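Local atomic coordinates of botulinum neurotoxin type C1 (Clostridium botulinum, PDB entry 3R4S), a protein that binds gangliosides on nerve cells through this receptor-binding part of its heavy chain, so that its zinc protease light chain can enter. Residues Y259-F273 with F392-P406. Residues are numbered along the deposited sequence; the frame is centred on the assembly and turned at random.
With SLB (N-acetyl-beta-neuraminic acid), chain C.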
loop_
_atom_site.group_PDB
_atom_site.type_symbol
_atom_site.label_atom_id
_atom_site.label_comp_id
_atom_site.label_asym_id
_atom_site.label_seq_id
_atom_site.Cartn_x
_atom_site.Cartn_y
_atom_site.Cartn_z
ATOM N N TYR A 259 0.954 -16.393 -4.178
ATOM C CA TYR A 259 1.712 -17.258 -3.279
ATOM C C TYR A 259 2.452 -16.476 -2.205
ATOM O O TYR A 259 3.674 -16.590 -2.078
ATOM C CB TYR A 259 2.717 -18.093 -4.077
ATOM C CG TYR A 259 2.055 -19.158 -4.921
ATOM C CD1 TYR A 259 1.748 -20.404 -4.382
ATOM C CD2 TYR A 259 1.732 -18.918 -6.248
ATOM C CE1 TYR A 259 1.138 -21.394 -5.148
ATOM C CE2 TYR A 259 1.121 -19.901 -7.027
ATOM C CZ TYR A 259 0.833 -21.137 -6.469
ATOM O OH TYR A 259 0.221 -22.120 -7.224
ATOM N N LEU A 260 1.706 -15.697 -1.428
ATOM C CA LEU A 260 2.304 -14.815 -0.435
ATOM C C LEU A 260 2.941 -15.613 0.688
ATOM O O LEU A 260 3.845 -15.124 1.358
ATOM C CB LEU A 260 1.254 -13.846 0.134
ATOM C CG LEU A 260 0.711 -12.844 -0.896
ATOM C CD1 LEU A 260 -0.358 -11.956 -0.288
ATOM C CD2 LEU A 260 1.837 -12.001 -1.448
ATOM N N ASN A 261 2.470 -16.842 0.889
ATOM C CA ASN A 261 3.039 -17.705 1.926
ATOM C C ASN A 261 4.300 -18.441 1.468
ATOM O O ASN A 261 4.779 -19.337 2.156
ATOM C CB ASN A 261 1.999 -18.700 2.452
ATOM C CG ASN A 261 1.642 -19.769 1.429
ATOM O OD1 ASN A 261 1.932 -19.632 0.243
ATOM N ND2 ASN A 261 0.991 -20.839 1.888
ATOM N N ARG A 262 4.838 -18.053 0.312
ATOM C CA ARG A 262 6.068 -18.656 -0.208
ATOM C C ARG A 262 7.202 -17.642 -0.265
ATOM O O ARG A 262 7.010 -16.498 -0.694
ATOM C CB ARG A 262 5.863 -19.213 -1.612
ATOM C CG ARG A 262 4.708 -20.184 -1.771
ATOM C CD ARG A 262 4.915 -21.438 -0.967
ATOM N NE ARG A 262 4.491 -22.617 -1.713
ATOM C CZ ARG A 262 3.229 -23.024 -1.817
ATOM N NH1 ARG A 262 2.242 -22.343 -1.226
ATOM N NH2 ARG A 262 2.957 -24.114 -2.516
ATOM N N TYR A 263 8.391 -18.063 0.149
ATOM C CA TYR A 263 9.573 -17.232 -0.019
ATOM C C TYR A 263 10.449 -17.777 -1.140
ATOM O O TYR A 263 10.276 -18.910 -1.605
ATOM C CB TYR A 263 10.369 -17.119 1.283
ATOM C CG TYR A 263 11.025 -18.411 1.716
ATOM C CD1 TYR A 263 12.250 -18.801 1.182
ATOM C CD2 TYR A 263 10.422 -19.240 2.662
ATOM C CE1 TYR A 263 12.858 -19.983 1.574
ATOM C CE2 TYR A 263 11.022 -20.425 3.068
ATOM C CZ TYR A 263 12.240 -20.793 2.518
ATOM O OH TYR A 263 12.837 -21.972 2.915
ATOM N N MET A 264 11.394 -16.951 -1.571
ATOM C CA MET A 264 12.222 -17.261 -2.718
ATOM C C MET A 264 13.482 -18.001 -2.277
ATOM O O MET A 264 14.193 -17.566 -1.366
ATOM C CB MET A 264 12.577 -15.970 -3.457
ATOM C CG MET A 264 12.787 -16.149 -4.923
ATOM S SD MET A 264 12.919 -14.593 -5.821
ATOM C CE MET A 264 11.292 -14.553 -6.580
ATOM N N TYR A 265 13.745 -19.132 -2.917
ATOM C CA TYR A 265 14.942 -19.896 -2.615
ATOM C C TYR A 265 15.626 -20.296 -3.919
ATOM O O TYR A 265 15.203 -19.883 -4.998
ATOM C CB TYR A 265 14.595 -21.121 -1.776
ATOM C CG TYR A 265 15.786 -21.713 -1.065
ATOM C CD1 TYR A 265 16.625 -20.912 -0.297
ATOM C CD2 TYR A 265 16.069 -23.064 -1.157
ATOM C CE1 TYR A 265 17.717 -21.444 0.356
ATOM C CE2 TYR A 265 17.159 -23.605 -0.513
ATOM C CZ TYR A 265 17.982 -22.789 0.245
ATOM O OH TYR A 265 19.075 -23.329 0.898
ATOM N N ALA A 266 16.698 -21.075 -3.833
ATOM C CA ALA A 266 17.370 -21.512 -5.052
ATOM C C ALA A 266 18.049 -22.863 -4.901
ATOM O O ALA A 266 18.489 -23.249 -3.819
ATOM C CB ALA A 266 18.358 -20.459 -5.551
ATOM N N ASN A 267 18.136 -23.565 -6.021
ATOM C CA ASN A 267 18.593 -24.930 -6.037
ATOM C C ASN A 267 19.169 -25.263 -7.403
ATOM O O ASN A 267 18.437 -25.370 -8.383
ATOM C CB ASN A 267 17.414 -25.835 -5.737
ATOM C CG ASN A 267 17.818 -27.075 -5.019
ATOM O OD1 ASN A 267 18.565 -27.900 -5.554
ATOM N ND2 ASN A 267 17.338 -27.222 -3.786
ATOM N N SER A 268 20.487 -25.417 -7.461
ATOM C CA SER A 268 21.171 -25.679 -8.713
ATOM C C SER A 268 20.880 -24.565 -9.682
ATOM O O SER A 268 20.667 -24.812 -10.860
ATOM C CB SER A 268 20.743 -27.015 -9.323
ATOM O OG SER A 268 21.088 -28.094 -8.477
ATOM N N ARG A 269 20.867 -23.339 -9.170
ATOM C CA ARG A 269 20.674 -22.151 -9.988
ATOM C C ARG A 269 19.266 -22.020 -10.565
ATOM O O ARG A 269 19.010 -21.146 -11.402
ATOM C CB ARG A 269 21.711 -22.079 -11.101
ATOM C CG ARG A 269 23.110 -21.790 -10.598
ATOM C CD ARG A 269 24.078 -21.751 -11.757
ATOM N NE ARG A 269 25.423 -21.412 -11.315
ATOM C CZ ARG A 269 26.385 -21.004 -12.133
ATOM N NH1 ARG A 269 26.138 -20.880 -13.434
ATOM N NH2 ARG A 269 27.586 -20.711 -11.651
ATOM N N GLN A 270 18.364 -22.891 -10.124
ATOM C CA GLN A 270 16.951 -22.736 -10.427
ATOM C C GLN A 270 16.264 -22.117 -9.214
ATOM O O GLN A 270 16.324 -22.665 -8.113
ATOM C CB GLN A 270 16.300 -24.076 -10.752
ATOM C CG GLN A 270 14.789 -23.980 -10.991
ATOM C CD GLN A 270 14.435 -22.883 -11.991
ATOM O OE1 GLN A 270 13.656 -21.970 -11.693
ATOM N NE2 GLN A 270 15.029 -22.954 -13.172
ATOM N N ILE A 271 15.620 -20.968 -9.406
ATOM C CA ILE A 271 14.831 -20.373 -8.325
ATOM C C ILE A 271 13.619 -21.236 -8.046
ATOM O O ILE A 271 12.968 -21.733 -8.972
ATOM C CB ILE A 271 14.372 -18.953 -8.662
ATOM C CG1 ILE A 271 15.591 -18.052 -8.847
ATOM C CG2 ILE A 271 13.465 -18.419 -7.557
ATOM C CD1 ILE A 271 15.250 -16.659 -9.323
ATOM N N VAL A 272 13.336 -21.434 -6.764
ATOM C CA VAL A 272 12.177 -22.212 -6.346
ATOM C C VAL A 272 11.484 -21.500 -5.196
ATOM O O VAL A 272 12.102 -20.709 -4.487
ATOM C CB VAL A 272 12.579 -23.637 -5.887
ATOM C CG1 VAL A 272 13.330 -24.354 -6.997
ATOM C CG2 VAL A 272 13.433 -23.574 -4.619
ATOM N N PHE A 273 10.205 -21.788 -5.009
ATOM C CA PHE A 273 9.453 -21.171 -3.931
ATOM C C PHE A 273 9.169 -22.166 -2.819
ATOM O O PHE A 273 8.590 -23.227 -3.053
ATOM C CB PHE A 273 8.151 -20.563 -4.466
ATOM C CG PHE A 273 8.365 -19.368 -5.356
ATOM C CD1 PHE A 273 8.474 -18.096 -4.819
ATOM C CD2 PHE A 273 8.460 -19.520 -6.726
ATOM C CE1 PHE A 273 8.676 -16.991 -5.641
ATOM C CE2 PHE A 273 8.662 -18.420 -7.559
ATOM C CZ PHE A 273 8.770 -17.156 -7.014
ATOM N N PHE A 392 11.697 -30.910 -12.394
ATOM C CA PHE A 392 13.128 -30.687 -12.567
ATOM C C PHE A 392 13.922 -31.772 -11.845
ATOM O O PHE A 392 13.400 -32.484 -10.984
ATOM C CB PHE A 392 13.570 -29.353 -11.945
ATOM C CG PHE A 392 12.986 -28.123 -12.589
ATOM C CD1 PHE A 392 13.702 -27.421 -13.556
ATOM C CD2 PHE A 392 11.753 -27.635 -12.190
ATOM C CE1 PHE A 392 13.177 -26.267 -14.130
ATOM C CE2 PHE A 392 11.227 -26.480 -12.754
ATOM C CZ PHE A 392 11.932 -25.799 -13.722
ATOM N N ARG A 393 15.204 -31.861 -12.182
ATOM C CA ARG A 393 16.172 -32.583 -11.375
ATOM C C ARG A 393 17.122 -31.535 -10.822
ATOM O O ARG A 393 17.946 -30.989 -11.552
ATOM C CB ARG A 393 16.961 -33.589 -12.219
ATOM C CG ARG A 393 16.124 -34.708 -12.820
ATOM C CD ARG A 393 17.014 -35.745 -13.540
ATOM N NE ARG A 393 16.208 -36.857 -14.040
ATOM C CZ ARG A 393 15.688 -36.912 -15.261
ATOM N NH1 ARG A 393 15.894 -35.924 -16.122
ATOM N NH2 ARG A 393 14.962 -37.959 -15.619
ATOM N N LEU A 394 17.004 -31.249 -9.536
ATOM C CA LEU A 394 17.865 -30.264 -8.902
ATOM C C LEU A 394 18.598 -30.886 -7.722
ATOM O O LEU A 394 18.133 -31.859 -7.138
ATOM C CB LEU A 394 17.033 -29.070 -8.414
ATOM C CG LEU A 394 16.067 -28.395 -9.394
ATOM C CD1 LEU A 394 15.211 -27.347 -8.668
ATOM C CD2 LEU A 394 16.825 -27.773 -10.558
ATOM N N GLY A 395 19.744 -30.318 -7.373
ATOM C CA GLY A 395 20.454 -30.704 -6.164
ATOM C C GLY A 395 20.695 -32.191 -5.955
ATOM O O GLY A 395 20.446 -32.723 -4.873
ATOM N N GLY A 396 21.178 -32.878 -6.980
ATOM C CA GLY A 396 21.510 -34.283 -6.815
ATOM C C GLY A 396 20.389 -35.282 -7.067
ATOM O O GLY A 396 20.657 -36.483 -7.193
ATOM N N ASP A 397 19.147 -34.801 -7.119
ATOM C CA ASP A 397 18.012 -35.615 -7.555
ATOM C C ASP A 397 18.414 -36.513 -8.721
ATOM O O ASP A 397 18.970 -36.044 -9.720
ATOM C CB ASP A 397 16.876 -34.730 -8.094
ATOM C CG ASP A 397 16.106 -33.982 -7.009
ATOM O OD1 ASP A 397 15.537 -32.915 -7.363
ATOM O OD2 ASP A 397 16.041 -34.465 -5.849
ATOM N N TRP A 398 18.104 -37.795 -8.618
ATOM C CA TRP A 398 18.181 -38.668 -9.776
ATOM C C TRP A 398 16.881 -38.550 -10.575
ATOM O O TRP A 398 16.886 -38.502 -11.807
ATOM C CB TRP A 398 18.381 -40.141 -9.366
ATOM C CG TRP A 398 18.391 -41.021 -10.567
ATOM C CD1 TRP A 398 17.399 -41.854 -10.993
ATOM C CD2 TRP A 398 19.427 -41.097 -11.542
ATOM N NE1 TRP A 398 17.766 -42.469 -12.173
ATOM C CE2 TRP A 398 19.012 -42.022 -12.525
ATOM C CE3 TRP A 398 20.682 -40.490 -11.668
ATOM C CZ2 TRP A 398 19.803 -42.343 -13.621
ATOM C CZ3 TRP A 398 21.465 -40.814 -12.762
ATOM C CH2 TRP A 398 21.019 -41.725 -13.725
ATOM N N TYR A 399 15.763 -38.522 -9.857
ATOM C CA TYR A 399 14.449 -38.454 -10.489
ATOM C C TYR A 399 13.975 -37.002 -10.575
ATOM O O TYR A 399 14.434 -36.155 -9.815
ATOM C CB TYR A 399 13.430 -39.296 -9.714
ATOM C CG TYR A 399 13.768 -40.777 -9.643
ATOM C CD1 TYR A 399 13.610 -41.603 -10.755
ATOM C CD2 TYR A 399 14.227 -41.356 -8.460
ATOM C CE1 TYR A 399 13.912 -42.964 -10.697
ATOM C CE2 TYR A 399 14.529 -42.724 -8.392
ATOM C CZ TYR A 399 14.374 -43.512 -9.511
ATOM O OH TYR A 399 14.670 -44.853 -9.451
ATOM N N ARG A 400 13.069 -36.719 -11.509
ATOM C CA ARG A 400 12.452 -35.396 -11.592
ATOM C C ARG A 400 11.441 -35.209 -10.470
ATOM O O ARG A 400 10.664 -36.112 -10.163
ATOM C CB ARG A 400 11.753 -35.196 -12.941
ATOM C CG ARG A 400 12.695 -35.033 -14.119
ATOM C CD ARG A 400 11.961 -34.537 -15.362
ATOM N NE ARG A 400 12.915 -34.238 -16.428
ATOM C CZ ARG A 400 13.446 -33.038 -16.660
ATOM N NH1 ARG A 400 13.106 -31.987 -15.913
ATOM N NH2 ARG A 400 14.315 -32.883 -17.651
ATOM N N HIS A 401 11.454 -34.031 -9.860
ATOM C CA HIS A 401 10.458 -33.694 -8.852
ATOM C C HIS A 401 9.749 -32.384 -9.194
ATOM O O HIS A 401 10.263 -31.576 -9.963
ATOM C CB HIS A 401 11.101 -33.599 -7.467
ATOM C CG HIS A 401 11.720 -34.876 -7.007
ATOM N ND1 HIS A 401 10.992 -35.892 -6.422
ATOM C CD2 HIS A 401 13.002 -35.321 -7.062
ATOM C CE1 HIS A 401 11.794 -36.897 -6.126
ATOM N NE2 HIS A 401 13.022 -36.570 -6.501
ATOM N N ASN A 402 8.565 -32.193 -8.622
ATOM C CA ASN A 402 7.817 -30.961 -8.786
ATOM C C ASN A 402 8.360 -29.828 -7.913
ATOM O O ASN A 402 8.554 -30.002 -6.711
ATOM C CB ASN A 402 6.343 -31.199 -8.461
ATOM C CG ASN A 402 5.581 -31.773 -9.633
ATOM O OD1 ASN A 402 5.909 -31.506 -10.789
ATOM N ND2 ASN A 402 4.549 -32.557 -9.344
ATOM N N TYR A 403 8.619 -28.680 -8.536
ATOM C CA TYR A 403 8.978 -27.467 -7.810
ATOM C C TYR A 403 8.110 -26.310 -8.286
ATOM O O TYR A 403 7.720 -26.255 -9.452
ATOM C CB TYR A 403 10.449 -27.101 -8.029
ATOM C CG TYR A 403 11.443 -28.135 -7.533
ATOM C CD1 TYR A 403 11.951 -28.076 -6.239
ATOM C CD2 TYR A 403 11.874 -29.163 -8.361
ATOM C CE1 TYR A 403 12.862 -29.017 -5.778
ATOM C CE2 TYR A 403 12.785 -30.107 -7.916
ATOM C CZ TYR A 403 13.271 -30.032 -6.625
ATOM O OH TYR A 403 14.165 -30.968 -6.167
ATOM N N LEU A 404 7.820 -25.385 -7.375
ATOM C CA LEU A 404 7.119 -24.153 -7.724
ATOM C C LEU A 404 8.184 -23.137 -8.114
ATOM O O LEU A 404 9.023 -22.782 -7.291
ATOM C CB LEU A 404 6.297 -23.657 -6.527
ATOM C CG LEU A 404 5.391 -22.430 -6.724
ATOM C CD1 LEU A 404 4.366 -22.678 -7.822
ATOM C CD2 LEU A 404 4.696 -22.094 -5.422
ATOM N N VAL A 405 8.155 -22.680 -9.366
ATOM C CA VAL A 405 9.246 -21.884 -9.922
ATOM C C VAL A 405 8.720 -20.662 -10.672
ATOM O O VAL A 405 7.608 -20.697 -11.196
ATOM C CB VAL A 405 10.092 -22.724 -10.908
ATOM C CG1 VAL A 405 10.665 -23.946 -10.199
ATOM C CG2 VAL A 405 9.255 -23.164 -12.122
ATOM N N PRO A 406 9.517 -19.574 -10.725
ATOM C CA PRO A 406 9.099 -18.448 -11.562
ATOM C C PRO A 406 9.307 -18.797 -13.023
ATOM O O PRO A 406 10.240 -19.540 -13.368
ATOM C CB PRO A 406 10.046 -17.320 -11.129
ATOM C CG PRO A 406 11.301 -18.023 -10.736
ATOM C CD PRO A 406 10.842 -19.346 -10.112
HETATM C C1 SLB C . 21.888 -25.828 -0.366
HETATM C C2 SLB C . 22.391 -24.734 -1.270
HETATM C C3 SLB C . 21.272 -23.708 -1.483
HETATM C C4 SLB C . 21.688 -22.647 -2.497
HETATM C C5 SLB C . 22.046 -23.328 -3.799
HETATM C C6 SLB C . 23.159 -24.352 -3.556
HETATM C C7 SLB C . 23.392 -25.121 -4.848
HETATM C C8 SLB C . 24.663 -25.980 -4.756
HETATM C C9 SLB C . 24.940 -26.715 -6.064
HETATM C C10 SLB C . 22.284 -22.044 -5.878
HETATM C C11 SLB C . 23.048 -20.944 -6.547
HETATM N N5 SLB C . 22.658 -22.294 -4.623
HETATM O O1A SLB C . 21.112 -26.704 -0.817
HETATM O O1B SLB C . 22.258 -25.801 0.829
HETATM O O2 SLB C . 23.491 -24.107 -0.604
HETATM O O4 SLB C . 20.615 -21.731 -2.736
HETATM O O6 SLB C . 22.848 -25.295 -2.511
HETATM O O7 SLB C . 22.224 -25.938 -5.054
HETATM O O8 SLB C . 25.797 -25.166 -4.420
HETATM O O9 SLB C . 24.154 -27.912 -6.081
HETATM O O10 SLB C . 21.385 -22.657 -6.445
HETATM O O HOH W 1 8.998 -25.551 -4.773
#
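Ser268 and Leu394 bring two hairpin loops together in the beta-trefoil domain of the toxin. Gly395 N donates to Ser268 OG at 2.8 Å, with an N-H...O angle of 160°. Leu394 packs against the 267-270 turn, with its CD2 3.7 Å from Gln270 CB and its CD1 against Val272 CG1. Further along, Phe273 N donates to Leu404 O (2.8 Å), and a water joins Phe273 O to Leu404 N. Strands 270-273 and 401-406 run at 105° to each other, and this is their one direct backbone hydrogen bond. With CG anti to the backbone N (chi1 -175°), Leu404 reaches Tyr259, and its CD2 makes a CH-pi contact over one face of the ring, 3.8 Å from the centroid. The same methyl covers a face of the Arg262 guanidinium. Pro406 CD packs against Phe273 CE2 at 3.5 Å. In the second shell, Asp397 OD1 accepts from Leu394 N and Tyr403 OH, and Leu394 CD1 sits over a face of the Tyr403 ring. The type I' turn from Asn267 to Gln270 also holds the sialic acid. Ser268 thus serves two partners: its OG accepts from Gly395 N, while its N donates to O7 of the sugar at 3.0 Å.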